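Local coordinates for 3-dehydroshikimate dehydratase (Pseudomonas putida, PDB 5HMQ), which converts 3-dehydroshikimate to protocatechuate with loss of water, using a divalent metal ion, in the catabolism of quinate and shikimate, at residues Asp296-Leu301 / Gly493-Pro498; Gly439-Asp444 / Asp527-Phe532; Met446-Pro451 / Leu497-Ser502; Val521-Phe526 / Phe599-Gln604; Ala541-Leu546 / Val589-Phe594. All coordinates share one frame; numbering follows the deposited sequence.

Contact 1: residues Asp296-Leu301 / Gly493-Pro498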
# COMPACT_ATOMS: atom_id res chain seq x y z
N ASP C 296 -3.92 -18.75 27.48
CA ASP C 296 -3.53 -18.31 28.82
C ASP C 296 -2.42 -17.27 28.73
O ASP C 296 -1.38 -17.37 29.38
CB ASP C 296 -3.11 -19.49 29.69
CG ASP C 296 -2.97 -19.12 31.15
OD1 ASP C 296 -3.68 -18.20 31.60
OD2 ASP C 296 -2.15 -19.75 31.85
N GLY C 297 -2.65 -16.25 27.90
CA GLY C 297 -1.69 -15.17 27.77
C GLY C 297 -0.47 -15.53 26.94
O GLY C 297 -0.44 -16.52 26.21
N VAL C 298 0.55 -14.69 27.07
CA VAL C 298 1.79 -14.83 26.31
C VAL C 298 2.77 -15.69 27.10
O VAL C 298 3.02 -15.44 28.29
CB VAL C 298 2.40 -13.45 26.00
CG1 VAL C 298 3.76 -13.61 25.36
CG2 VAL C 298 1.47 -12.65 25.11
N GLU C 299 3.32 -16.72 26.45
CA GLU C 299 4.36 -17.52 27.09
C GLU C 299 5.68 -16.76 27.15
O GLU C 299 6.29 -16.65 28.22
CB GLU C 299 4.53 -18.85 26.36
CG GLU C 299 5.64 -19.71 26.95
CD GLU C 299 5.49 -19.92 28.44
OE1 GLU C 299 4.38 -20.28 28.89
OE2 GLU C 299 6.48 -19.72 29.17
N PHE C 300 6.14 -16.24 26.02
CA PHE C 300 7.31 -15.37 26.04
C PHE C 300 7.32 -14.48 24.80
O PHE C 300 6.66 -14.77 23.80
CB PHE C 300 8.63 -16.16 26.15
CG PHE C 300 8.91 -17.09 24.99
CD1 PHE C 300 9.39 -16.61 23.78
CD2 PHE C 300 8.74 -18.46 25.14
CE1 PHE C 300 9.65 -17.47 22.73
CE2 PHE C 300 9.01 -19.33 24.10
CZ PHE C 300 9.47 -18.83 22.89
N LEU C 301 8.06 -13.39 24.91
CA LEU C 301 8.37 -12.52 23.79
C LEU C 301 9.80 -12.78 23.34
O LEU C 301 10.70 -12.94 24.18
CB LEU C 301 8.21 -11.05 24.18
CG LEU C 301 6.84 -10.59 24.69
CD1 LEU C 301 6.87 -9.11 25.04
CD2 LEU C 301 5.76 -10.86 23.66
N GLY C 493 -9.99 -12.79 26.84
CA GLY C 493 -9.31 -11.57 27.22
C GLY C 493 -7.87 -11.71 27.66
O GLY C 493 -7.25 -10.69 28.00
N THR C 494 -7.31 -12.92 27.67
CA THR C 494 -5.92 -13.07 28.12
C THR C 494 -4.93 -12.53 27.09
O THR C 494 -3.77 -12.32 27.43
CB THR C 494 -5.61 -14.54 28.42
OG1 THR C 494 -5.65 -15.30 27.21
CG2 THR C 494 -6.63 -15.11 29.41
N LEU C 495 -5.37 -12.32 25.85
CA LEU C 495 -4.55 -11.72 24.81
C LEU C 495 -5.28 -10.50 24.25
O LEU C 495 -6.44 -10.60 23.84
CB LEU C 495 -4.27 -12.72 23.68
CG LEU C 495 -3.53 -14.01 24.01
CD1 LEU C 495 -3.65 -15.00 22.86
CD2 LEU C 495 -2.06 -13.73 24.32
N ARG C 496 -4.60 -9.36 24.24
CA ARG C 496 -5.18 -8.11 23.77
C ARG C 496 -4.17 -7.44 22.85
O ARG C 496 -3.00 -7.31 23.20
CB ARG C 496 -5.58 -7.16 24.91
CG ARG C 496 -6.52 -7.76 25.94
CD ARG C 496 -7.01 -6.70 26.91
NE ARG C 496 -7.91 -5.72 26.30
CZ ARG C 496 -8.64 -4.85 26.98
NH1 ARG C 496 -8.60 -4.85 28.30
NH2 ARG C 496 -9.43 -4.00 26.34
N LEU C 497 -4.64 -6.99 21.69
CA LEU C 497 -3.77 -6.55 20.61
C LEU C 497 -4.35 -5.30 19.96
O LEU C 497 -5.03 -5.38 18.93
CB LEU C 497 -3.58 -7.67 19.58
CG LEU C 497 -2.40 -7.62 18.63
CD1 LEU C 497 -1.15 -8.16 19.30
CD2 LEU C 497 -2.72 -8.42 17.38
N PRO C 498 -4.11 -4.13 20.55
CA PRO C 498 -4.47 -2.89 19.86
C PRO C 498 -3.59 -2.69 18.63
O PRO C 498 -2.46 -3.18 18.56
CB PRO C 498 -4.23 -1.81 20.92
CG PRO C 498 -3.34 -2.43 21.93
CD PRO C 498 -3.63 -3.90 21.92

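Contact 2: residues Gly439-Asp444 / Asp527-Phe532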
# COMPACT_ATOMS: atom_id res chain seq x y z
N GLY C 439 7.59 -5.66 40.67
CA GLY C 439 6.29 -6.30 40.80
C GLY C 439 5.41 -6.22 39.56
O GLY C 439 4.19 -6.06 39.69
N LEU C 440 6.01 -6.30 38.37
CA LEU C 440 5.22 -6.50 37.16
C LEU C 440 4.87 -7.97 37.06
O LEU C 440 5.71 -8.84 37.31
CB LEU C 440 6.00 -6.06 35.92
CG LEU C 440 6.66 -4.69 36.02
CD1 LEU C 440 7.41 -4.36 34.74
CD2 LEU C 440 5.61 -3.63 36.31
N ARG C 441 3.63 -8.26 36.73
CA ARG C 441 3.19 -9.64 36.85
C ARG C 441 2.83 -10.29 35.52
O ARG C 441 3.18 -11.46 35.32
CB ARG C 441 2.04 -9.73 37.84
CG ARG C 441 2.51 -9.19 39.20
CD ARG C 441 1.77 -9.84 40.32
NE ARG C 441 0.44 -10.21 39.93
CZ ARG C 441 -0.53 -10.42 40.84
NH1 ARG C 441 -0.28 -10.33 42.16
NH2 ARG C 441 -1.76 -10.76 40.43
N ARG C 442 2.14 -9.60 34.63
CA ARG C 442 1.84 -10.22 33.35
C ARG C 442 1.76 -9.16 32.26
O ARG C 442 1.60 -7.97 32.52
CB ARG C 442 0.53 -11.02 33.38
CG ARG C 442 -0.73 -10.17 33.44
CD ARG C 442 -1.96 -11.05 33.60
NE ARG C 442 -2.18 -11.90 32.43
CZ ARG C 442 -2.85 -11.54 31.34
NH1 ARG C 442 -3.36 -10.32 31.25
NH2 ARG C 442 -2.99 -12.39 30.34
N ILE C 443 1.89 -9.63 31.02
CA ILE C 443 1.64 -8.78 29.86
C ILE C 443 0.13 -8.58 29.74
O ILE C 443 -0.63 -9.54 29.54
CB ILE C 443 2.23 -9.40 28.58
CG1 ILE C 443 3.75 -9.45 28.69
CG2 ILE C 443 1.78 -8.62 27.36
CD1 ILE C 443 4.41 -10.31 27.64
N ASP C 444 -0.31 -7.33 29.87
CA ASP C 444 -1.73 -7.03 29.79
C ASP C 444 -2.19 -6.83 28.35
O ASP C 444 -3.23 -7.36 27.95
CB ASP C 444 -2.05 -5.79 30.62
CG ASP C 444 -3.50 -5.36 30.49
OD1 ASP C 444 -4.34 -5.88 31.24
OD2 ASP C 444 -3.79 -4.50 29.63
N ASP C 527 1.16 -5.07 33.84
CA ASP C 527 0.33 -4.65 34.95
C ASP C 527 1.04 -4.90 36.27
O ASP C 527 2.03 -5.63 36.35
CB ASP C 527 -1.03 -5.36 34.92
CG ASP C 527 -0.94 -6.85 35.26
OD1 ASP C 527 0.17 -7.42 35.22
OD2 ASP C 527 -2.00 -7.45 35.55
N CYS C 528 0.53 -4.26 37.32
CA CYS C 528 1.10 -4.39 38.65
C CYS C 528 0.01 -4.12 39.67
O CYS C 528 -1.09 -3.69 39.34
CB CYS C 528 2.28 -3.43 38.86
SG CYS C 528 1.80 -1.68 38.84
N ASP C 529 0.33 -4.39 40.94
CA ASP C 529 -0.64 -4.16 42.01
C ASP C 529 -0.61 -2.71 42.49
O ASP C 529 -1.66 -2.14 42.81
CB ASP C 529 -0.37 -5.10 43.18
CG ASP C 529 -0.62 -6.55 42.83
OD1 ASP C 529 -1.50 -6.81 41.99
OD2 ASP C 529 0.07 -7.43 43.40
N ASP C 530 0.56 -2.09 42.52
CA ASP C 530 0.75 -0.77 43.11
C ASP C 530 1.50 0.10 42.12
O ASP C 530 2.71 -0.07 41.93
CB ASP C 530 1.51 -0.87 44.44
CG ASP C 530 1.55 0.44 45.21
OD1 ASP C 530 1.44 1.52 44.59
OD2 ASP C 530 1.74 0.39 46.44
N ILE C 531 0.79 1.04 41.49
CA ILE C 531 1.41 1.88 40.47
C ILE C 531 2.49 2.77 41.09
O ILE C 531 3.55 2.99 40.48
CB ILE C 531 0.34 2.72 39.74
CG1 ILE C 531 0.95 3.47 38.56
CG2 ILE C 531 -0.38 3.67 40.69
CD1 ILE C 531 1.40 2.58 37.42
N PHE C 532 2.26 3.26 42.31
CA PHE C 532 3.22 4.17 42.93
C PHE C 532 4.50 3.45 43.32
O PHE C 532 5.59 4.00 43.17
CB PHE C 532 2.59 4.85 44.15
CG PHE C 532 1.52 5.83 43.81
CD1 PHE C 532 1.84 7.10 43.36
CD2 PHE C 532 0.18 5.48 43.94
CE1 PHE C 532 0.85 8.00 43.04
CE2 PHE C 532 -0.81 6.39 43.63
CZ PHE C 532 -0.47 7.65 43.18
O HOH W 1 2.55 -5.97 41.86
O HOH W 2 -3.56 -8.04 33.02

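Contact 3: residues Met446-Pro451 / Leu497-Ser502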
# COMPACT_ATOMS: atom_id res chain seq x y z
N MSE C 446 -0.53 -5.67 24.10
CA MSE C 446 0.59 -5.31 23.25
C MSE C 446 0.06 -4.72 21.94
O MSE C 446 -0.71 -5.36 21.23
CB MSE C 446 1.48 -6.51 22.98
CG MSE C 446 2.75 -6.18 22.22
SE MSE C 446 4.02 -7.66 22.17
CE MSE C 446 2.92 -8.98 21.24
N ALA C 447 0.48 -3.50 21.64
CA ALA C 447 0.00 -2.76 20.49
C ALA C 447 0.95 -2.93 19.31
O ALA C 447 2.17 -2.98 19.48
CB ALA C 447 -0.16 -1.28 20.81
N LEU C 448 0.37 -3.04 18.11
CA LEU C 448 1.14 -3.09 16.88
C LEU C 448 0.90 -1.82 16.07
O LEU C 448 -0.22 -1.30 16.03
CB LEU C 448 0.76 -4.31 16.04
CG LEU C 448 0.81 -5.68 16.70
CD1 LEU C 448 0.47 -6.77 15.68
CD2 LEU C 448 2.14 -5.95 17.41
N ALA C 449 1.95 -1.32 15.44
CA ALA C 449 1.85 -0.25 14.46
C ALA C 449 1.99 -0.87 13.08
O ALA C 449 3.04 -1.43 12.76
CB ALA C 449 2.91 0.83 14.70
N LEU C 450 0.93 -0.78 12.27
CA LEU C 450 0.90 -1.47 10.99
C LEU C 450 0.65 -0.50 9.85
O LEU C 450 0.04 0.56 10.05
CB LEU C 450 -0.20 -2.55 10.98
CG LEU C 450 -0.08 -3.67 12.01
CD1 LEU C 450 -1.33 -4.54 12.02
CD2 LEU C 450 1.16 -4.51 11.75
N PRO C 451 1.13 -0.81 8.64
CA PRO C 451 0.79 0.03 7.49
C PRO C 451 -0.71 0.03 7.25
O PRO C 451 -1.39 -0.98 7.44
CB PRO C 451 1.55 -0.63 6.33
CG PRO C 451 2.61 -1.45 6.98
CD PRO C 451 2.03 -1.91 8.28
N LEU C 497 -4.64 -6.99 21.69
CA LEU C 497 -3.77 -6.55 20.61
C LEU C 497 -4.35 -5.30 19.96
O LEU C 497 -5.03 -5.38 18.93
CB LEU C 497 -3.58 -7.67 19.58
CG LEU C 497 -2.40 -7.62 18.63
CD1 LEU C 497 -1.15 -8.16 19.30
CD2 LEU C 497 -2.72 -8.42 17.38
N PRO C 498 -4.11 -4.13 20.55
CA PRO C 498 -4.47 -2.89 19.86
C PRO C 498 -3.59 -2.69 18.63
O PRO C 498 -2.46 -3.18 18.56
CB PRO C 498 -4.23 -1.81 20.92
CG PRO C 498 -3.34 -2.43 21.93
CD PRO C 498 -3.63 -3.90 21.92
N LEU C 499 -4.15 -1.99 17.65
CA LEU C 499 -3.52 -1.87 16.34
C LEU C 499 -3.55 -0.41 15.90
O LEU C 499 -4.63 0.18 15.77
CB LEU C 499 -4.23 -2.77 15.32
CG LEU C 499 -4.27 -4.25 15.70
CD1 LEU C 499 -5.34 -4.99 14.92
CD2 LEU C 499 -2.91 -4.90 15.49
N ASN C 500 -2.37 0.15 15.67
CA ASN C 500 -2.20 1.52 15.23
C ASN C 500 -1.68 1.54 13.80
O ASN C 500 -1.23 0.53 13.25
CB ASN C 500 -1.24 2.29 16.15
CG ASN C 500 -1.73 2.34 17.59
OD1 ASN C 500 -2.42 3.29 17.99
ND2 ASN C 500 -1.38 1.34 18.37
N ILE C 501 -1.76 2.72 13.19
CA ILE C 501 -1.35 2.93 11.80
C ILE C 501 0.05 3.53 11.80
O ILE C 501 0.28 4.59 12.38
CB ILE C 501 -2.34 3.83 11.05
CG1 ILE C 501 -3.72 3.16 11.01
CG2 ILE C 501 -1.83 4.12 9.65
CD1 ILE C 501 -4.79 4.01 10.35
N SER C 502 0.98 2.83 11.16
CA SER C 502 2.33 3.34 11.00
C SER C 502 2.37 4.48 9.99
O SER C 502 1.47 4.65 9.16
CB SER C 502 3.29 2.24 10.53
OG SER C 502 3.37 1.19 11.47

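Contact 4: residues Val521-Phe526 / Phe599-Gln604. With MG (magnesium ion), chain L.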
# COMPACT_ATOMS: atom_id res chain seq x y z
N VAL C 521 6.25 -3.55 16.80
CA VAL C 521 5.64 -3.36 18.10
C VAL C 521 5.50 -1.88 18.41
O VAL C 521 6.46 -1.11 18.33
CB VAL C 521 6.46 -4.06 19.19
CG1 VAL C 521 6.08 -3.55 20.57
CG2 VAL C 521 6.23 -5.55 19.12
N HIS C 522 4.27 -1.47 18.74
CA HIS C 522 4.04 -0.09 19.16
C HIS C 522 4.43 0.10 20.62
O HIS C 522 5.23 0.98 20.95
CB HIS C 522 2.58 0.29 18.92
CG HIS C 522 2.28 1.73 19.16
ND1 HIS C 522 1.65 2.18 20.30
CD2 HIS C 522 2.52 2.83 18.41
CE1 HIS C 522 1.52 3.50 20.25
NE2 HIS C 522 2.04 3.91 19.11
N HIS C 523 3.88 -0.73 21.51
CA HIS C 523 4.28 -0.72 22.91
C HIS C 523 3.82 -2.01 23.57
O HIS C 523 2.92 -2.70 23.09
CB HIS C 523 3.73 0.50 23.66
CG HIS C 523 2.26 0.45 23.91
ND1 HIS C 523 1.34 0.97 23.02
CD2 HIS C 523 1.54 -0.03 24.95
CE1 HIS C 523 0.12 0.80 23.51
NE2 HIS C 523 0.22 0.20 24.68
N ILE C 524 4.46 -2.32 24.70
CA ILE C 524 4.15 -3.49 25.51
C ILE C 524 3.76 -3.01 26.89
O ILE C 524 4.47 -2.19 27.49
CB ILE C 524 5.33 -4.48 25.57
CG1 ILE C 524 5.77 -4.87 24.16
CG2 ILE C 524 4.96 -5.71 26.39
CD1 ILE C 524 7.22 -5.30 24.07
N ALA C 525 2.64 -3.51 27.41
CA ALA C 525 2.07 -3.03 28.66
C ALA C 525 2.09 -4.14 29.70
O ALA C 525 1.57 -5.23 29.46
CB ALA C 525 0.65 -2.52 28.45
N PHE C 526 2.69 -3.85 30.85
CA PHE C 526 2.71 -4.75 31.99
C PHE C 526 1.83 -4.19 33.10
O PHE C 526 1.75 -2.97 33.29
CB PHE C 526 4.13 -4.95 32.51
CG PHE C 526 5.15 -5.21 31.43
CD1 PHE C 526 5.16 -6.41 30.75
CD2 PHE C 526 6.10 -4.25 31.12
CE1 PHE C 526 6.10 -6.65 29.76
CE2 PHE C 526 7.04 -4.48 30.14
CZ PHE C 526 7.04 -5.68 29.46
N PHE C 599 7.96 1.46 22.99
CA PHE C 599 8.11 1.89 24.37
C PHE C 599 7.36 0.92 25.27
O PHE C 599 6.69 -0.01 24.80
CB PHE C 599 7.60 3.33 24.57
CG PHE C 599 6.17 3.54 24.16
CD1 PHE C 599 5.84 3.84 22.85
CD2 PHE C 599 5.15 3.48 25.11
CE1 PHE C 599 4.52 4.05 22.48
CE2 PHE C 599 3.84 3.70 24.74
CZ PHE C 599 3.52 3.98 23.43
N PHE C 600 7.48 1.12 26.57
CA PHE C 600 6.84 0.25 27.54
C PHE C 600 5.81 1.02 28.35
O PHE C 600 5.85 2.25 28.44
CB PHE C 600 7.87 -0.40 28.48
CG PHE C 600 8.81 -1.33 27.78
CD1 PHE C 600 10.01 -0.87 27.28
CD2 PHE C 600 8.49 -2.67 27.63
CE1 PHE C 600 10.88 -1.73 26.63
CE2 PHE C 600 9.36 -3.53 26.98
CZ PHE C 600 10.55 -3.06 26.48
N GLU C 601 4.88 0.28 28.94
CA GLU C 601 3.80 0.85 29.74
C GLU C 601 3.59 -0.01 30.97
O GLU C 601 3.63 -1.25 30.89
CB GLU C 601 2.50 0.93 28.93
CG GLU C 601 1.30 1.44 29.72
CD GLU C 601 0.02 1.44 28.91
OE1 GLU C 601 0.00 0.83 27.82
OE2 GLU C 601 -0.97 2.05 29.36
N ILE C 602 3.40 0.64 32.11
CA ILE C 602 3.06 -0.01 33.37
C ILE C 602 1.68 0.48 33.80
O ILE C 602 1.46 1.70 33.86
CB ILE C 602 4.10 0.27 34.46
CG1 ILE C 602 5.48 -0.22 34.02
CG2 ILE C 602 3.68 -0.35 35.79
CD1 ILE C 602 6.61 0.26 34.91
N ILE C 603 0.77 -0.45 34.08
CA ILE C 603 -0.61 -0.11 34.38
C ILE C 603 -1.03 -0.76 35.70
O ILE C 603 -0.47 -1.76 36.13
CB ILE C 603 -1.59 -0.53 33.26
CG1 ILE C 603 -1.76 -2.05 33.24
CG2 ILE C 603 -1.11 -0.05 31.91
CD1 ILE C 603 -2.97 -2.51 32.47
N GLN C 604 -2.03 -0.15 36.33
CA GLN C 604 -2.76 -0.74 37.44
C GLN C 604 -4.24 -0.61 37.16
O GLN C 604 -4.75 0.51 36.99
CB GLN C 604 -2.40 -0.07 38.77
CG GLN C 604 -3.10 -0.68 39.97
CD GLN C 604 -2.98 0.17 41.22
OE1 GLN C 604 -2.02 0.93 41.38
NE2 GLN C 604 -3.96 0.06 42.11
MG MG L . -1.58 0.67 26.17
O HOH W 3 -2.98 1.22 27.59
O HOH W 4 -3.18 0.55 24.43
O HOH W 5 -1.50 2.68 25.64

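Contact 5: residues Ala541-Leu546 / Val589-Phe594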
# COMPACT_ATOMS: atom_id res chain seq x y z
N ALA C 541 15.71 3.37 39.33
CA ALA C 541 16.60 2.45 38.63
C ALA C 541 17.06 3.00 37.28
O ALA C 541 17.94 2.39 36.66
CB ALA C 541 15.92 1.10 38.43
N GLY C 542 16.51 4.12 36.83
CA GLY C 542 16.92 4.74 35.59
C GLY C 542 15.99 4.55 34.41
O GLY C 542 16.39 4.88 33.29
N VAL C 543 14.79 4.02 34.61
CA VAL C 543 13.83 3.91 33.51
C VAL C 543 13.39 5.30 33.08
O VAL C 543 12.94 6.10 33.93
CB VAL C 543 12.63 3.06 33.94
CG1 VAL C 543 11.56 3.08 32.85
CG2 VAL C 543 13.06 1.63 34.23
N PRO C 544 13.49 5.65 31.78
CA PRO C 544 13.13 7.01 31.33
C PRO C 544 11.63 7.21 31.16
O PRO C 544 11.09 7.36 30.06
CB PRO C 544 13.89 7.12 30.01
CG PRO C 544 13.92 5.74 29.49
CD PRO C 544 14.03 4.83 30.69
N LEU C 545 10.92 7.21 32.29
CA LEU C 545 9.49 7.47 32.28
C LEU C 545 9.22 8.94 31.94
O LEU C 545 10.03 9.83 32.21
CB LEU C 545 8.88 7.11 33.64
CG LEU C 545 9.15 5.68 34.10
CD1 LEU C 545 8.95 5.60 35.61
CD2 LEU C 545 8.25 4.69 33.38
N LEU C 546 8.05 9.19 31.36
CA LEU C 546 7.73 10.51 30.84
C LEU C 546 7.41 11.50 31.96
O LEU C 546 6.87 11.13 33.01
CB LEU C 546 6.55 10.44 29.89
CG LEU C 546 6.67 9.46 28.72
CD1 LEU C 546 5.39 9.47 27.90
CD2 LEU C 546 7.86 9.83 27.86
N VAL C 589 1.66 4.58 33.38
CA VAL C 589 2.77 5.44 32.99
C VAL C 589 3.43 4.85 31.75
O VAL C 589 3.30 3.66 31.46
CB VAL C 589 3.81 5.61 34.12
CG1 VAL C 589 3.20 6.31 35.32
CG2 VAL C 589 4.38 4.25 34.52
N TYR C 590 4.14 5.71 31.03
CA TYR C 590 4.84 5.30 29.82
C TYR C 590 6.32 5.63 29.92
O TYR C 590 6.72 6.61 30.56
CB TYR C 590 4.25 6.00 28.58
CG TYR C 590 2.80 5.68 28.31
CD1 TYR C 590 2.44 4.49 27.69
CD2 TYR C 590 1.79 6.57 28.65
CE1 TYR C 590 1.12 4.19 27.43
CE2 TYR C 590 0.47 6.28 28.39
CZ TYR C 590 0.14 5.09 27.78
OH TYR C 590 -1.18 4.78 27.52
N THR C 591 7.14 4.79 29.29
CA THR C 591 8.54 5.10 29.09
C THR C 591 8.74 5.80 27.76
O THR C 591 7.86 5.82 26.90
CB THR C 591 9.39 3.82 29.13
OG1 THR C 591 9.26 3.12 27.89
CG2 THR C 591 8.96 2.92 30.27
N GLU C 592 9.92 6.39 27.59
CA GLU C 592 10.31 6.87 26.28
C GLU C 592 10.50 5.68 25.34
O GLU C 592 10.70 4.55 25.80
CB GLU C 592 11.60 7.69 26.36
CG GLU C 592 11.46 9.00 27.12
CD GLU C 592 12.77 9.74 27.23
OE1 GLU C 592 13.84 9.09 27.19
OE2 GLU C 592 12.74 10.99 27.36
N PRO C 593 10.44 5.90 24.03
CA PRO C 593 10.68 4.80 23.10
C PRO C 593 12.10 4.26 23.23
O PRO C 593 13.06 5.02 23.40
CB PRO C 593 10.45 5.43 21.72
CG PRO C 593 9.57 6.61 21.99
CD PRO C 593 9.99 7.12 23.33
N PHE C 594 12.23 2.94 23.17
CA PHE C 594 13.54 2.31 23.14
C PHE C 594 14.13 2.48 21.75
O PHE C 594 13.72 1.81 20.80
CB PHE C 594 13.44 0.83 23.52
CG PHE C 594 14.73 0.07 23.32
CD1 PHE C 594 15.74 0.14 24.27
CD2 PHE C 594 14.93 -0.71 22.20
CE1 PHE C 594 16.92 -0.55 24.10
CE2 PHE C 594 16.11 -1.41 22.02
CZ PHE C 594 17.11 -1.33 22.97

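Contact 1: residues Asp296-Leu301 / Gly493-Pro498
With chi1 at 67°, T494 holds OG1 between its own backbone N and carbonyl carbon, turned toward the amide of G297. L495 has CG anti to its carbonyl carbon (chi1 -60°), which brings its CD2 branch against the carbonyl of the same glycine. The polar link is weak: G297 N lies 3.2 Å from T494 OG1, and the N-H...O angle is bent to 144°; OG1 is also weakly bonded to Y295 O. Beside it G297 CA approaches T494 O at 3.5 Å, a CA-H...O contact. The apolar half consists of one methyl with two neighbours, L495 CD2 lying 3.6 Å from G297 C and 3.8 Å from V298 CG2; the V298 and L495 side chains cross at about a right angle. Only 176 Å² is buried in all, and the backbones come nearest at a single place, G297 and T494, so the evidence is for a local touch and not for strand pairing. The contact joins the two VOC modules, since strand 295-304 belongs to the sheet of the first and strand 496-501 to that of the second. R442 of strand 440-450 donates to T494 O, L495 also rests on F468, and V298 packs on T367 of strand 363-371.

Contact 2: residues Gly439-Asp444 / Asp527-Phe532
D527 is gripped by two consecutive residues, R441 and R442, and here the contact is tight. R441 N donates to D527 O at 3.1 Å, and D527 N returns a bond to R442 O at 3.2 Å. The amide of R442 turns instead to the side chain: R442 N meets D527 OD1 at 3.0 Å, nearly along the C-O axis of that oxygen. A chi1 of 70° makes this possible by folding the carboxylate back toward the neighbouring strand, where OD1 also touches R442 CG at 3.4 Å. These bonds join the start of strand 440-450 to the end of strand 520-528, antiparallel neighbours in the second VOC sheet. Beyond D527 the pairing slackens. L440 CD2 and C528 CB come no nearer than 4.2 Å, and water 1 bridges G439 O to D529 N. On the exposed flank R441 NH1 lies 3.2 Å from D529 OD2, but the oxygen is well out of the guanidinium plane and the two planar groups stand 85° apart, so charge alone accounts for this salt bridge. Water 2 is held at three points, accepting from R442 NH1 and donating to D444 OD1 and D527 OD2. R442 and D444 have their stronger partners outside: R442 NH2 donates to T494 O, and D444 OD2 forms a salt bridge with R605.

Contact 3: residues Met446-Pro451 / Leu497-Ser502
Strands 440-450 and 496-501 are the first and last strands of a beta-alpha-beta-beta-beta module of the VOC fold, and they run side by side in parallel within its sheet, with L448 beside L499, A449 beside N500 and L450 beside I501. Their local axes approach to 4.4 Å and diverge by 26°. The bonds pass back and forth as parallel pairing requires: L448 N donates to P498 O at 2.9 Å, N500 N to L448 O at 2.6 Å in an essentially straight bond, and L450 N to N500 O at 2.7 Å. One step earlier P498 has no N-H to offer, and its CD instead sits 3.3 Å from M446 O, which also faces L497 CA. On the face carrying L448, L450 and L499, L499 has CG anti to its carbonyl carbon (chi1 -57°), and its CD2 branch lies 3.8 Å from L448 CB and is also touched by L450 CD1; L448 and L499 lie alongside each other, pointing the same way. W458 of helix 455-465 packs on L448 and L450, and F247 of the second subunit reaches L450 and P451. The other face looks toward the metal site. There A447 CB packs on P498 CG at 3.6 Å and also touches H523, while N500 ND2 lies beside A447 CB. At the far end of the pair, S502 N reaches L450 O at 2.7 Å from above the carbonyl plane, 50° out of it.

Contact 4: residues Val521-Phe526 / Phe599-Gln604
The F599 ring carries H523 CB over the centre of one face, a CH-pi contact with CB 3.5 Å from the centroid, and turns its own edge toward the face of H522 in an offset edge-to-face pair with planes at 73°. At the edge of the H523 ring, ND1 donates to H522 ND1 at 3.0 Å, almost in the plane of the donor ring; this bond helps fix the rotation of the imidazole. H523 and E601 form, with H445, a facial triad of two histidines and one carboxylate, as in the VOC enzyme 4-hydroxyphenylpyruvate dioxygenase. The magnesium ion is bound by H523 NE2 at 2.4 Å and by E601 OE1 at 2.3 Å, and three waters complete six ligands. E601 reaches the ion because CG is anti to its backbone N (chi1 176°) and the chain beyond is extended. Strands 520-528 and 599-606 run parallel beneath, held by bonds such as F526 N to E601 O at 2.8 Å. On the opposite face of the sheet F526 and F600 meet rim to rim, F526 CE2 lying 3.4 Å from F600 CD2. E601 OE2 has its main partner in H588 and also accepts from water 3 at 2.8 Å.

Contact 5: residues Ala541-Leu546 / Val589-Phe594
P544 O is approached by two backbone groups of the other segment: E592 N donates to it at 2.9 Å, with the N-H...O angle at 152°, and T591 CA lies 3.5 Å away in a CA-H...O contact. Y590 O is met in the same fashion, by L546 N at 3.0 Å and by L545 CA. The two bonds bracket L545 and T591 in a single bridge, and the directions of the touching parts differ by 101°, so a loop lies across a strand end without extending the sheet. P544 is the centre of an inverse gamma turn, closed by a bond from L545 N to V543 O; the turn directs the P544 carbonyl toward E592. L546 spreads its two methyls along one flank of the partner chain, CD1 on Y590 CB at 3.7 Å and CD2 on E592 CG at 3.8 Å. T591 CG2 touches both L545 CD2, at 3.6 Å, and V543 CG1. A chi1 of 77° points the other branch of T591 away from these methyls, and OG1 bonds to E592 O and F600 N. The loop leaves helix 531-541 through a Schellman motif at G542. Helix 617-625 covers L546 and Y590, helix 307-319 reaches P544 and T591 through W316, and strand 599-606 lies beside Y590, whose side chain touches E601 of the metal site.

Overall arrangement
Following the chain from the N-terminal barrel, contact 1 opens in the first VOC module and closes a loop of 191 residues on the second. Contact 2 opens inside that loop and closes beyond it, so the two cross. Contact 3 is nested within contact 2 and ends on the same strand as contact 1, sharing L497 and P498. Contact 4 opens just before contact 2 closes, crossing it, and encloses contact 5. Contacts 2, 3 and 4 join strands 496-501, 440-450, 520-528 and 599-606 into one sheet around the magnesium ion of the second VOC module; contact 5 adds the loop after helix 531-541, and contact 1 ties the sheet to its companion module.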